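PDB 5X2H: CRISPR-associated endonuclease Cas9 from Campylobacter jejuni subsp. jejuni serotype O:2, which uses a bound guide RNA to recognise invading DNA and cuts its two strands with separate RuvC-like and HNH nuclease domains, as part of bacterial antiviral defence. Local coordinates for residues R55-R58 against S59-R63; Y701-D704 against F705-K708; R66-A69 against R70-L74. All coordinates share one frame; numbering follows the deposited sequence.

How the interactions relate
Interactions 1 and 3 follow one another along the same long helix, 51-82, with centres about 16 Å apart; interaction 2 comes much later in the chain, on the short helix 702-707 that directly follows strand 695-700. Its centre is about 21 Å from that of interaction 1 and about 30 Å from that of interaction 3, and the nearest atoms leave gaps of about 12 and 16 Å. The two helices therefore do not meet through these contacts. What they share is the guide RNA of chain B: interactions 1 and 3 hold it with arginines and lysines, and interaction 2 packs on it while also touching the bound DNA.

Interaction 1 (R55-R58 against S59-R63); sequences RLAR and SARKR. With EDO (1,2-ethanediol), chain E; nucleotides of chain B.
Arg61 sets off with CG beside its own backbone N (chi1 -69°) and bends at chi3 (-59°), which folds the chain back over the preceding turn of helix. One face of its guanidinium then covers Ala57 O and Arg58 CA, both offset toward the rim, and Arg61 NH2 comes within 3.6 Å of Arg58 CB. That nitrogen is salt-bridged to an RNA phosphate, and the group makes a cation-pi contact with a guanine base. Arg58 has CG anti to the main-chain nitrogen (Arg58 chi1 175°) and runs alongside Lys62, Arg58 CG lying 3.7 Å from Lys62 CD. At its far end NE and NH2 converge on OP2 of C15 of chain B, at 2.9 and 2.7 Å, with the oxygen near the guanidinium plane. Arg55 NH2 reaches OP2 of G14 of chain B at 2.7 Å. Arg63 NH2 holds OP2 of G18 of chain B at 2.8 Å, and N7 of that guanine lies under one face of the guanidinium, offset toward the rim. Such arginines, set along one helix against RNA phosphates, mark the arginine-rich bridge helix of Cas9.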
loop_
_atom_site.group_PDB
_atom_site.type_symbol
_atom_site.label_atom_id
_atom_site.label_comp_id
_atom_site.label_asym_id
_atom_site.label_seq_id
_atom_site.Cartn_x
_atom_site.Cartn_y
_atom_site.Cartn_z
ATOM N N ARG A 55 3.851 -3.166 -2.701
ATOM C CA ARG A 55 3.873 -4.166 -1.639
ATOM C C ARG A 55 3.867 -5.582 -2.203
ATOM O O ARG A 55 4.602 -6.451 -1.718
ATOM C CB ARG A 55 2.682 -3.955 -0.704
ATOM C CG ARG A 55 2.670 -4.881 0.499
ATOM C CD ARG A 55 1.594 -4.499 1.506
ATOM N NE ARG A 55 0.245 -4.812 1.041
ATOM C CZ ARG A 55 -0.684 -3.901 0.766
ATOM N NH1 ARG A 55 -1.884 -4.283 0.350
ATOM N NH2 ARG A 55 -0.419 -2.609 0.910
ATOM N N LEU A 56 3.043 -5.837 -3.224
ATOM C CA LEU A 56 2.981 -7.177 -3.801
ATOM C C LEU A 56 4.318 -7.574 -4.406
ATOM O O LEU A 56 4.798 -8.693 -4.190
ATOM C CB LEU A 56 1.872 -7.252 -4.849
ATOM C CG LEU A 56 0.442 -7.117 -4.322
ATOM C CD1 LEU A 56 -0.554 -7.040 -5.466
ATOM C CD2 LEU A 56 0.101 -8.268 -3.390
ATOM N N ALA A 57 4.943 -6.665 -5.157
ATOM C CA ALA A 57 6.260 -6.952 -5.712
ATOM C C ALA A 57 7.304 -7.109 -4.617
ATOM O O ALA A 57 8.216 -7.931 -4.751
ATOM C CB ALA A 57 6.675 -5.851 -6.687
ATOM N N ARG A 58 7.189 -6.337 -3.533
ATOM C CA ARG A 58 8.144 -6.460 -2.436
ATOM C C ARG A 58 8.023 -7.822 -1.762
ATOM O O ARG A 58 9.029 -8.505 -1.538
ATOM C CB ARG A 58 7.934 -5.330 -1.424
ATOM C CG ARG A 58 8.806 -5.443 -0.174
ATOM C CD ARG A 58 8.786 -4.165 0.672
ATOM N NE ARG A 58 7.474 -3.905 1.261
ATOM C CZ ARG A 58 6.660 -2.923 0.885
ATOM N NH1 ARG A 58 7.020 -2.085 -0.079
ATOM N NH2 ARG A 58 5.485 -2.775 1.483
ATOM N N SER A 59 6.796 -8.235 -1.438
ATOM C CA SER A 59 6.591 -9.533 -0.805
ATOM C C SER A 59 7.051 -10.671 -1.708
ATOM O O SER A 59 7.584 -11.676 -1.225
ATOM C CB SER A 59 5.118 -9.711 -0.435
ATOM O OG SER A 59 4.729 -8.802 0.580
ATOM N N ALA A 60 6.861 -10.527 -3.025
ATOM C CA ALA A 60 7.262 -11.583 -3.949
ATOM C C ALA A 60 8.777 -11.704 -4.033
ATOM O O ALA A 60 9.311 -12.817 -4.091
ATOM C CB ALA A 60 6.665 -11.329 -5.335
ATOM N N ARG A 61 9.485 -10.571 -4.051
ATOM C CA ARG A 61 10.947 -10.604 -4.047
ATOM C C ARG A 61 11.477 -11.305 -2.803
ATOM O O ARG A 61 12.341 -12.185 -2.889
ATOM C CB ARG A 61 11.512 -9.187 -4.122
ATOM C CG ARG A 61 11.294 -8.477 -5.433
ATOM C CD ARG A 61 12.141 -7.215 -5.494
ATOM N NE ARG A 61 11.828 -6.284 -4.414
ATOM C CZ ARG A 61 10.943 -5.299 -4.514
ATOM N NH1 ARG A 61 10.281 -5.111 -5.650
ATOM N NH2 ARG A 61 10.721 -4.496 -3.481
ATOM N N LYS A 62 10.974 -10.917 -1.630
ATOM C CA LYS A 62 11.472 -11.495 -0.389
ATOM C C LYS A 62 11.122 -12.973 -0.287
ATOM O O LYS A 62 11.939 -13.776 0.178
ATOM C CB LYS A 62 10.926 -10.711 0.806
ATOM C CG LYS A 62 11.515 -9.310 0.917
ATOM C CD LYS A 62 10.496 -8.296 1.413
ATOM C CE LYS A 62 10.382 -8.301 2.921
ATOM N NZ LYS A 62 11.661 -7.892 3.559
ATOM N N ARG A 63 9.925 -13.359 -0.739
ATOM C CA ARG A 63 9.536 -14.764 -0.669
ATOM C C ARG A 63 10.447 -15.635 -1.523
ATOM O O ARG A 63 10.846 -16.726 -1.099
ATOM C CB ARG A 63 8.081 -14.938 -1.103
ATOM C CG ARG A 63 7.527 -16.316 -0.785
ATOM C CD ARG A 63 6.089 -16.471 -1.238
ATOM N NE ARG A 63 5.984 -16.734 -2.670
ATOM C CZ ARG A 63 6.104 -17.940 -3.217
ATOM N NH1 ARG A 63 5.988 -18.092 -4.531
ATOM N NH2 ARG A 63 6.342 -18.994 -2.447
HETATM C C1 EDO E . 4.088 -14.337 -5.451
HETATM O O1 EDO E . 4.083 -15.006 -4.183
HETATM C C2 EDO E . 5.174 -14.925 -6.344
HETATM O O2 EDO E . 5.021 -16.347 -6.402
ATOM P P G B 14 2.592 -0.445 2.363
ATOM O OP1 G B 14 3.855 0.205 1.938
ATOM O OP2 G B 14 1.779 -1.204 1.377
ATOM O "O5'" G B 14 2.920 -1.427 3.578
ATOM C "C5'" G B 14 3.814 -1.019 4.601
ATOM C "C4'" G B 14 3.837 -1.970 5.773
ATOM O "O4'" G B 14 2.500 -2.206 6.286
ATOM C "C3'" G B 14 4.360 -3.371 5.524
ATOM O "O3'" G B 14 5.765 -3.435 5.380
ATOM C "C2'" G B 14 3.839 -4.114 6.746
ATOM O "O2'" G B 14 4.611 -3.791 7.894
ATOM C "C1'" G B 14 2.458 -3.479 6.907
ATOM N N9 G B 14 1.407 -4.312 6.291
ATOM C C8 G B 14 0.710 -4.106 5.125
ATOM N N7 G B 14 -0.151 -5.058 4.876
ATOM C C5 G B 14 -0.011 -5.947 5.936
ATOM C C6 G B 14 -0.673 -7.170 6.221
ATOM O O6 G B 14 -1.556 -7.746 5.577
ATOM N N1 G B 14 -0.221 -7.743 7.404
ATOM C C2 G B 14 0.745 -7.213 8.216
ATOM N N2 G B 14 1.035 -7.924 9.313
ATOM N N3 G B 14 1.375 -6.078 7.963
ATOM C C4 G B 14 0.950 -5.501 6.816
ATOM P P G B 18 6.741 -20.555 1.040
ATOM O OP1 G B 18 7.618 -21.750 1.134
ATOM O OP2 G B 18 7.182 -19.381 0.243
ATOM O "O5'" G B 18 5.323 -21.023 0.493
ATOM C "C5'" G B 18 4.595 -22.030 1.177
ATOM C "C4'" G B 18 3.199 -22.173 0.634
ATOM O "O4'" G B 18 2.478 -20.920 0.767
ATOM C "C3'" G B 18 3.086 -22.495 -0.845
ATOM O "O3'" G B 18 3.328 -23.859 -1.136
ATOM C "C2'" G B 18 1.669 -22.042 -1.160
ATOM O "O2'" G B 18 0.725 -22.984 -0.673
ATOM C "C1'" G B 18 1.568 -20.780 -0.305
ATOM N N9 G B 18 1.922 -19.586 -1.091
ATOM C C8 G B 18 3.101 -18.882 -1.084
ATOM N N7 G B 18 3.092 -17.880 -1.920
ATOM C C5 G B 18 1.839 -17.935 -2.521
ATOM C C6 G B 18 1.250 -17.104 -3.509
ATOM O O6 G B 18 1.751 -16.123 -4.067
ATOM N N1 G B 18 -0.043 -17.514 -3.827
ATOM C C2 G B 18 -0.686 -18.592 -3.262
ATOM N N2 G B 18 -1.933 -18.845 -3.687
ATOM N N3 G B 18 -0.145 -19.375 -2.341
ATOM C C4 G B 18 1.108 -18.988 -2.022
ATOM P P C B 15 6.416 -4.579 4.465
ATOM O OP1 C B 15 7.859 -4.266 4.319
ATOM O OP2 C B 15 5.567 -4.751 3.259
ATOM O "O5'" C B 15 6.270 -5.908 5.335
ATOM C "C5'" C B 15 6.879 -6.008 6.612
ATOM C "C4'" C B 15 6.310 -7.151 7.416
ATOM O "O4'" C B 15 4.861 -7.067 7.457
ATOM C "C3'" C B 15 6.571 -8.550 6.886
ATOM O "O3'" C B 15 7.881 -9.015 7.156
ATOM C "C2'" C B 15 5.477 -9.361 7.568
ATOM O "O2'" C B 15 5.813 -9.613 8.925
ATOM C "C1'" C B 15 4.313 -8.369 7.547
ATOM N N1 C B 15 3.398 -8.593 6.403
ATOM C C2 C B 15 2.461 -9.629 6.484
ATOM O O2 C B 15 2.431 -10.336 7.502
ATOM N N3 C B 15 1.611 -9.840 5.455
ATOM C C4 C B 15 1.673 -9.056 4.378
ATOM N N4 C B 15 0.819 -9.289 3.379
ATOM C C5 C B 15 2.615 -7.993 4.271
ATOM C C6 C B 15 3.449 -7.796 5.297
#

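Interaction 2 (Y701-D704 against F705-K708); sequences YTMD and FALK. With nucleotides of chain B; nucleotides of chain D.
Met703 and Leu707 meet one turn apart, their side chains crossing obliquely with Met703 CG 4.0 Å from Leu707 CD1. Met703 is the buried partner: with CG swung beside the carbonyl carbon (chi1 176°) and two further bends, it lies against Arg669 and Val671 of strand 668-671 and against Leu638. Its CE approaches O4' of A50 of chain B at 3.9 Å. The rest of segment 701-704 is buried as well. Tyr701 is the N-cap, and Asp704 OD2 accepts from Tyr701 N through its anti lone pair, at 2.9 Å, so the side chain of the third helical residue caps the N-cap NH; OD2 is also salt-bridged to Arg669. Thr702 OG1 is bonded to Ala637 O, and Tyr701 OH reaches OP2 of DA4 of chain D, on the bound DNA, at 2.6 Å. The opposite end of the helix closes in a Schellman motif, Lys708 leaving helical geometry with a positive phi of 58°. Lys708 N and NZ both reach Phe705 O, from opposite faces of its carbonyl plane, NZ at 2.8 Å. This second half is more open to solvent. Leu707 is exposed, although its CD2 touches O2' of A50 of chain B at 3.5 Å. Phe705 is partly exposed: its CZ edge meets O4' of U80 of chain B at 3.1 Å, and its ring packs edge-to-face with Phe833.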
loop_
_atom_site.group_PDB
_atom_site.type_symbol
_atom_site.label_atom_id
_atom_site.label_comp_id
_atom_site.label_asym_id
_atom_site.label_seq_id
_atom_site.Cartn_x
_atom_site.Cartn_y
_atom_site.Cartn_z
ATOM N N TYR A 701 12.945 6.375 -20.123
ATOM C CA TYR A 701 12.089 5.410 -19.450
ATOM C C TYR A 701 12.611 5.108 -18.048
ATOM O O TYR A 701 13.737 5.455 -17.682
ATOM C CB TYR A 701 11.988 4.118 -20.276
ATOM C CG TYR A 701 11.474 4.335 -21.685
ATOM C CD1 TYR A 701 12.338 4.682 -22.719
ATOM C CD2 TYR A 701 10.125 4.196 -21.980
ATOM C CE1 TYR A 701 11.873 4.881 -24.003
ATOM C CE2 TYR A 701 9.651 4.390 -23.263
ATOM C CZ TYR A 701 10.528 4.736 -24.270
ATOM O OH TYR A 701 10.057 4.932 -25.549
ATOM N N THR A 702 11.766 4.439 -17.260
ATOM C CA THR A 702 12.148 4.085 -15.894
ATOM C C THR A 702 13.413 3.238 -15.876
ATOM O O THR A 702 14.262 3.391 -14.988
ATOM C CB THR A 702 11.007 3.341 -15.205
ATOM O OG1 THR A 702 10.545 2.287 -16.059
ATOM C CG2 THR A 702 9.855 4.287 -14.896
ATOM N N MET A 703 13.558 2.337 -16.851
ATOM C CA MET A 703 14.761 1.513 -16.917
ATOM C C MET A 703 16.007 2.367 -17.110
ATOM O O MET A 703 17.063 2.073 -16.538
ATOM C CB MET A 703 14.635 0.485 -18.042
ATOM C CG MET A 703 15.887 -0.347 -18.233
ATOM S SD MET A 703 16.391 -1.193 -16.717
ATOM C CE MET A 703 15.329 -2.629 -16.760
ATOM N N ASP A 704 15.904 3.432 -17.909
ATOM C CA ASP A 704 17.064 4.282 -18.162
ATOM C C ASP A 704 17.550 4.952 -16.883
ATOM O O ASP A 704 18.760 5.072 -16.658
ATOM C CB ASP A 704 16.723 5.326 -19.225
ATOM C CG ASP A 704 16.390 4.700 -20.564
ATOM O OD1 ASP A 704 17.201 3.889 -21.057
ATOM O OD2 ASP A 704 15.311 5.005 -21.114
ATOM N N PHE A 705 16.621 5.398 -16.034
ATOM C CA PHE A 705 17.014 5.958 -14.745
ATOM C C PHE A 705 17.647 4.896 -13.855
ATOM O O PHE A 705 18.606 5.179 -13.129
ATOM C CB PHE A 705 15.806 6.587 -14.047
ATOM C CG PHE A 705 16.107 7.102 -12.666
ATOM C CD1 PHE A 705 16.732 8.326 -12.491
ATOM C CD2 PHE A 705 15.762 6.365 -11.545
ATOM C CE1 PHE A 705 17.013 8.804 -11.223
ATOM C CE2 PHE A 705 16.040 6.837 -10.272
ATOM C CZ PHE A 705 16.666 8.058 -10.111
ATOM N N ALA A 706 17.119 3.670 -13.894
ATOM C CA ALA A 706 17.705 2.592 -13.106
ATOM C C ALA A 706 19.136 2.318 -13.541
ATOM O O ALA A 706 20.021 2.104 -12.702
ATOM C CB ALA A 706 16.856 1.328 -13.227
ATOM N N LEU A 707 19.384 2.324 -14.853
ATOM C CA LEU A 707 20.727 2.129 -15.382
ATOM C C LEU A 707 21.632 3.324 -15.127
ATOM O O LEU A 707 22.849 3.199 -15.293
ATOM C CB LEU A 707 20.658 1.846 -16.885
ATOM C CG LEU A 707 19.920 0.576 -17.317
ATOM C CD1 LEU A 707 19.724 0.556 -18.832
ATOM C CD2 LEU A 707 20.679 -0.664 -16.851
ATOM N N LYS A 708 21.066 4.469 -14.741
ATOM C CA LYS A 708 21.820 5.702 -14.524
ATOM C C LYS A 708 22.572 6.136 -15.780
ATOM O O LYS A 708 23.626 6.772 -15.702
ATOM C CB LYS A 708 22.778 5.568 -13.336
ATOM C CG LYS A 708 22.073 5.365 -12.004
ATOM C CD LYS A 708 21.151 6.536 -11.699
ATOM C CE LYS A 708 20.397 6.340 -10.395
ATOM N NZ LYS A 708 19.439 5.207 -10.483
ATOM P P A B 50 16.627 -8.120 -11.407
ATOM O OP1 A B 50 17.384 -9.258 -11.979
ATOM O OP2 A B 50 16.784 -7.761 -9.976
ATOM O "O5'" A B 50 16.983 -6.835 -12.279
ATOM C "C5'" A B 50 17.220 -6.939 -13.676
ATOM C "C4'" A B 50 17.868 -5.688 -14.205
ATOM O "O4'" A B 50 17.029 -4.548 -13.884
ATOM C "C3'" A B 50 19.221 -5.347 -13.597
ATOM O "O3'" A B 50 20.292 -6.008 -14.242
ATOM C "C2'" A B 50 19.283 -3.832 -13.729
ATOM O "O2'" A B 50 19.638 -3.457 -15.052
ATOM C "C1'" A B 50 17.824 -3.451 -13.497
ATOM N N9 A B 50 17.550 -3.170 -12.076
ATOM C C8 A B 50 16.733 -3.884 -11.236
ATOM N N7 A B 50 16.674 -3.394 -10.020
ATOM C C5 A B 50 17.509 -2.287 -10.065
ATOM C C6 A B 50 17.877 -1.343 -9.090
ATOM N N6 A B 50 17.430 -1.363 -7.835
ATOM N N1 A B 50 18.730 -0.361 -9.457
ATOM C C2 A B 50 19.175 -0.340 -10.721
ATOM N N3 A B 50 18.903 -1.174 -11.724
ATOM C C4 A B 50 18.054 -2.136 -11.327
ATOM P P DA D 4 7.594 2.308 -25.843
ATOM O OP1 DA D 4 8.720 1.365 -25.650
ATOM O OP2 DA D 4 7.828 3.763 -26.020
ATOM O "O5'" DA D 4 6.747 1.850 -27.111
ATOM C "C5'" DA D 4 6.255 0.529 -27.203
ATOM C "C4'" DA D 4 5.464 0.369 -28.481
ATOM O "O4'" DA D 4 4.100 0.846 -28.276
ATOM C "C3'" DA D 4 6.010 1.185 -29.666
ATOM O "O3'" DA D 4 5.847 0.456 -30.858
ATOM C "C2'" DA D 4 5.092 2.397 -29.662
ATOM C "C1'" DA D 4 3.790 1.699 -29.343
ATOM N N9 DA D 4 2.689 2.593 -29.001
ATOM C C8 DA D 4 2.768 3.857 -28.486
ATOM N N7 DA D 4 1.600 4.433 -28.322
ATOM C C5 DA D 4 0.696 3.483 -28.780
ATOM C C6 DA D 4 -0.710 3.477 -28.885
ATOM N N6 DA D 4 -1.481 4.501 -28.509
ATOM N N1 DA D 4 -1.296 2.366 -29.382
ATOM C C2 DA D 4 -0.523 1.344 -29.759
ATOM N N3 DA D 4 0.803 1.238 -29.714
ATOM C C4 DA D 4 1.355 2.350 -29.207
ATOM P P U B 80 12.996 11.328 -6.678
ATOM O OP1 U B 80 12.395 9.973 -6.617
ATOM O OP2 U B 80 13.161 12.119 -5.434
ATOM O "O5'" U B 80 14.426 11.199 -7.365
ATOM C "C5'" U B 80 15.346 10.197 -6.942
ATOM C "C4'" U B 80 16.783 10.647 -7.067
ATOM O "O4'" U B 80 17.161 10.691 -8.472
ATOM C "C3'" U B 80 17.101 12.033 -6.499
ATOM O "O3'" U B 80 18.424 12.023 -5.964
ATOM C "C2'" U B 80 17.081 12.910 -7.747
ATOM O "O2'" U B 80 17.807 14.118 -7.640
ATOM C "C1'" U B 80 17.695 11.965 -8.771
ATOM N N1 U B 80 17.404 12.294 -10.172
ATOM C C2 U B 80 18.505 12.524 -10.973
ATOM O O2 U B 80 19.648 12.461 -10.552
ATOM N N3 U B 80 18.220 12.829 -12.278
ATOM C C4 U B 80 16.968 12.925 -12.845
ATOM O O4 U B 80 16.874 13.212 -14.038
ATOM C C5 U B 80 15.879 12.673 -11.951
ATOM C C6 U B 80 16.126 12.372 -10.671
#

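Interaction 3 (R66-A69 against R70-L74); sequences RRKA and RLNHL. With nucleotides of chain B.
Arg70 lays one face of its guanidinium over Arg67 CA, which sits toward the rim, and its NH1 comes within 3.8 Å of Arg67 CB. A kink at chi3 (62°) brings the group down on the backbone of Arg67. The guanidinium of Arg67 stands at 72° to that of Arg70, and the two side chains cross at about a right angle. The edge of Arg67 is given to RNA: NH2 donates to O4 of U48 of chain B at 2.9 Å in a nearly straight bond, with the base oxygen in the guanidinium plane. Arg66 also works edge-on, its extended chain carrying NH2 to 2.7 Å from OP1 of U16 of chain B, while NH1 adds a weak bond to the same oxygen; both nitrogens have further phosphate partners. C1' of A63 of chain B sits over the centre of one face of the His73 ring.

This is a later stretch of the arginine-rich bridge helix of Cas9, where consecutive turns of one helix meet several parts of the guide RNA. Lys68 NZ holds OP2 of U48 of chain B at 2.8 Å, so that nucleotide is bound through both base and phosphate. One turn on, Asn72 ND2 donates to OP2 of A63 of chain B at 3.3 Å, while Asn72 OD1 accepts from Gln90, which helps fix the rotation of the amide. Leu71 runs alongside Arg67 with CD1 4.2 Å from Arg67 CG, and packs on Ala132 of helix 121-133. Leu74 is buried against the same helix and against helix 226-236, giving this part of the bridge an apolar side as well as its RNA-binding one. Beneath the side chains, Leu71 N donates to Arg67 O and Asn72 N to Lys68 O, both at 2.8 Å.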
loop_
_atom_site.group_PDB
_atom_site.type_symbol
_atom_site.label_atom_id
_atom_site.label_comp_id
_atom_site.label_asym_id
_atom_site.label_seq_id
_atom_site.Cartn_x
_atom_site.Cartn_y
_atom_site.Cartn_z
ATOM N N ARG A 66 14.152 -15.726 -0.207
ATOM C CA ARG A 66 14.298 -16.622 0.934
ATOM C C ARG A 66 14.220 -18.084 0.518
ATOM O O ARG A 66 14.927 -18.921 1.091
ATOM C CB ARG A 66 13.242 -16.302 1.993
ATOM C CG ARG A 66 13.525 -15.015 2.748
ATOM C CD ARG A 66 12.330 -14.533 3.550
ATOM N NE ARG A 66 12.629 -13.258 4.194
ATOM C CZ ARG A 66 11.716 -12.435 4.696
ATOM N NH1 ARG A 66 10.429 -12.750 4.635
ATOM N NH2 ARG A 66 12.093 -11.292 5.258
ATOM N N ARG A 67 13.381 -18.409 -0.468
ATOM C CA ARG A 67 13.396 -19.759 -1.021
ATOM C C ARG A 67 14.768 -20.095 -1.590
ATOM O O ARG A 67 15.317 -21.166 -1.307
ATOM C CB ARG A 67 12.319 -19.904 -2.097
ATOM C CG ARG A 67 12.171 -21.326 -2.637
ATOM C CD ARG A 67 11.223 -21.374 -3.834
ATOM N NE ARG A 67 11.778 -20.674 -4.989
ATOM C CZ ARG A 67 11.100 -20.406 -6.102
ATOM N NH1 ARG A 67 9.831 -20.776 -6.214
ATOM N NH2 ARG A 67 11.691 -19.763 -7.101
ATOM N N LYS A 68 15.343 -19.183 -2.378
ATOM C CA LYS A 68 16.646 -19.426 -2.990
ATOM C C LYS A 68 17.707 -19.736 -1.940
ATOM O O LYS A 68 18.432 -20.732 -2.050
ATOM C CB LYS A 68 17.064 -18.219 -3.826
ATOM C CG LYS A 68 18.420 -18.376 -4.497
ATOM C CD LYS A 68 18.808 -17.114 -5.249
ATOM C CE LYS A 68 17.733 -16.729 -6.262
ATOM N NZ LYS A 68 18.136 -15.564 -7.097
ATOM N N ALA A 69 17.827 -18.879 -0.920
ATOM C CA ALA A 69 18.821 -19.112 0.121
ATOM C C ALA A 69 18.512 -20.378 0.905
ATOM O O ALA A 69 19.432 -21.068 1.356
ATOM C CB ALA A 69 18.897 -17.907 1.062
ATOM N N ARG A 70 17.228 -20.695 1.073
ATOM C CA ARG A 70 16.844 -21.927 1.749
ATOM C C ARG A 70 17.266 -23.147 0.938
ATOM O O ARG A 70 17.731 -24.146 1.501
ATOM C CB ARG A 70 15.335 -21.920 2.000
ATOM C CG ARG A 70 14.831 -23.008 2.921
ATOM C CD ARG A 70 13.444 -22.675 3.460
ATOM N NE ARG A 70 12.447 -22.569 2.401
ATOM C CZ ARG A 70 11.847 -21.437 2.046
ATOM N NH1 ARG A 70 10.948 -21.440 1.070
ATOM N NH2 ARG A 70 12.134 -20.304 2.676
ATOM N N LEU A 71 17.127 -23.076 -0.391
ATOM C CA LEU A 71 17.580 -24.170 -1.243
ATOM C C LEU A 71 19.101 -24.232 -1.305
ATOM O O LEU A 71 19.681 -25.323 -1.318
ATOM C CB LEU A 71 16.987 -24.027 -2.647
ATOM C CG LEU A 71 15.477 -24.263 -2.749
ATOM C CD1 LEU A 71 14.966 -24.013 -4.164
ATOM C CD2 LEU A 71 15.138 -25.672 -2.300
ATOM N N ASN A 72 19.765 -23.072 -1.353
ATOM C CA ASN A 72 21.225 -23.055 -1.318
ATOM C C ASN A 72 21.747 -23.682 -0.033
ATOM O O ASN A 72 22.743 -24.415 -0.048
ATOM C CB ASN A 72 21.742 -21.623 -1.456
ATOM C CG ASN A 72 21.699 -21.119 -2.890
ATOM O OD1 ASN A 72 21.270 -21.828 -3.800
ATOM N ND2 ASN A 72 22.151 -19.885 -3.096
ATOM N N HIS A 73 21.087 -23.401 1.093
ATOM C CA HIS A 73 21.509 -23.978 2.364
ATOM C C HIS A 73 21.423 -25.499 2.330
ATOM O O HIS A 73 22.334 -26.191 2.799
ATOM C CB HIS A 73 20.660 -23.408 3.498
ATOM C CG HIS A 73 21.223 -23.654 4.864
ATOM N ND1 HIS A 73 20.817 -22.942 5.972
ATOM C CD2 HIS A 73 22.160 -24.529 5.301
ATOM C CE1 HIS A 73 21.480 -23.368 7.032
ATOM N NE2 HIS A 73 22.301 -24.329 6.653
ATOM N N LEU A 74 20.344 -26.038 1.763
ATOM C CA LEU A 74 20.224 -27.488 1.654
ATOM C C LEU A 74 21.262 -28.053 0.694
ATOM O O LEU A 74 21.846 -29.113 0.957
ATOM C CB LEU A 74 18.814 -27.863 1.211
ATOM C CG LEU A 74 17.723 -27.453 2.198
ATOM C CD1 LEU A 74 16.365 -27.689 1.596
ATOM C CD2 LEU A 74 17.864 -28.216 3.495
ATOM P P A B 63 24.814 -19.321 0.310
ATOM O OP1 A B 63 26.009 -19.949 -0.304
ATOM O OP2 A B 63 23.799 -18.677 -0.565
ATOM O "O5'" A B 63 24.061 -20.401 1.211
ATOM C "C5'" A B 63 22.873 -20.059 1.917
ATOM C "C4'" A B 63 22.977 -20.385 3.388
ATOM O "O4'" A B 63 23.526 -21.721 3.538
ATOM C "C3'" A B 63 23.907 -19.498 4.213
ATOM O "O3'" A B 63 23.323 -18.298 4.706
ATOM C "C2'" A B 63 24.345 -20.419 5.348
ATOM O "O2'" A B 63 23.359 -20.469 6.370
ATOM C "C1'" A B 63 24.388 -21.775 4.653
ATOM N N9 A B 63 25.744 -22.120 4.189
ATOM C C8 A B 63 26.600 -21.361 3.425
ATOM N N7 A B 63 27.744 -21.949 3.172
ATOM C C5 A B 63 27.629 -23.178 3.804
ATOM C C6 A B 63 28.507 -24.265 3.903
ATOM N N6 A B 63 29.715 -24.277 3.339
ATOM N N1 A B 63 28.096 -25.343 4.609
ATOM C C2 A B 63 26.879 -25.317 5.170
ATOM N N3 A B 63 25.963 -24.351 5.145
ATOM C C4 A B 63 26.405 -23.300 4.434
ATOM P P U B 48 16.061 -14.164 -9.718
ATOM O OP1 U B 48 16.870 -12.978 -9.357
ATOM O OP2 U B 48 15.906 -15.277 -8.745
ATOM O "O5'" U B 48 14.594 -13.695 -10.117
ATOM C "C5'" U B 48 14.394 -12.704 -11.114
ATOM C "C4'" U B 48 12.957 -12.652 -11.570
ATOM O "O4'" U B 48 12.578 -13.904 -12.194
ATOM C "C3'" U B 48 11.910 -12.454 -10.488
ATOM O "O3'" U B 48 11.803 -11.106 -10.082
ATOM C "C2'" U B 48 10.646 -12.984 -11.151
ATOM O "O2'" U B 48 10.095 -12.014 -12.033
ATOM C "C1'" U B 48 11.199 -14.141 -11.991
ATOM N N1 U B 48 11.020 -15.448 -11.321
ATOM C C2 U B 48 9.849 -16.128 -11.592
ATOM O O2 U B 48 8.999 -15.689 -12.345
ATOM N N3 U B 48 9.713 -17.337 -10.956
ATOM C C4 U B 48 10.616 -17.911 -10.081
ATOM O O4 U B 48 10.358 -19.003 -9.571
ATOM C C5 U B 48 11.804 -17.143 -9.852
ATOM C C6 U B 48 11.961 -15.963 -10.460
ATOM P P U B 16 8.554 -10.131 6.214
ATOM O OP1 U B 16 9.949 -10.341 6.673
ATOM O OP2 U B 16 8.296 -9.782 4.795
ATOM O "O5'" U B 16 7.721 -11.452 6.525
ATOM C "C5'" U B 16 7.815 -12.092 7.787
ATOM C "C4'" U B 16 6.933 -13.315 7.859
ATOM O "O4'" U B 16 5.535 -12.938 7.743
ATOM C "C3'" U B 16 7.117 -14.347 6.759
ATOM O "O3'" U B 16 8.255 -15.168 6.950
ATOM C "C2'" U B 16 5.797 -15.107 6.804
ATOM O "O2'" U B 16 5.784 -16.020 7.891
ATOM C "C1'" U B 16 4.811 -13.981 7.120
ATOM N N1 U B 16 4.137 -13.460 5.906
ATOM C C2 U B 16 3.068 -14.192 5.414
ATOM O O2 U B 16 2.675 -15.225 5.929
ATOM N N3 U B 16 2.465 -13.673 4.297
ATOM C C4 U B 16 2.813 -12.518 3.625
ATOM O O4 U B 16 2.171 -12.178 2.625
ATOM C C5 U B 16 3.928 -11.819 4.193
ATOM C C6 U B 16 4.534 -12.298 5.286
#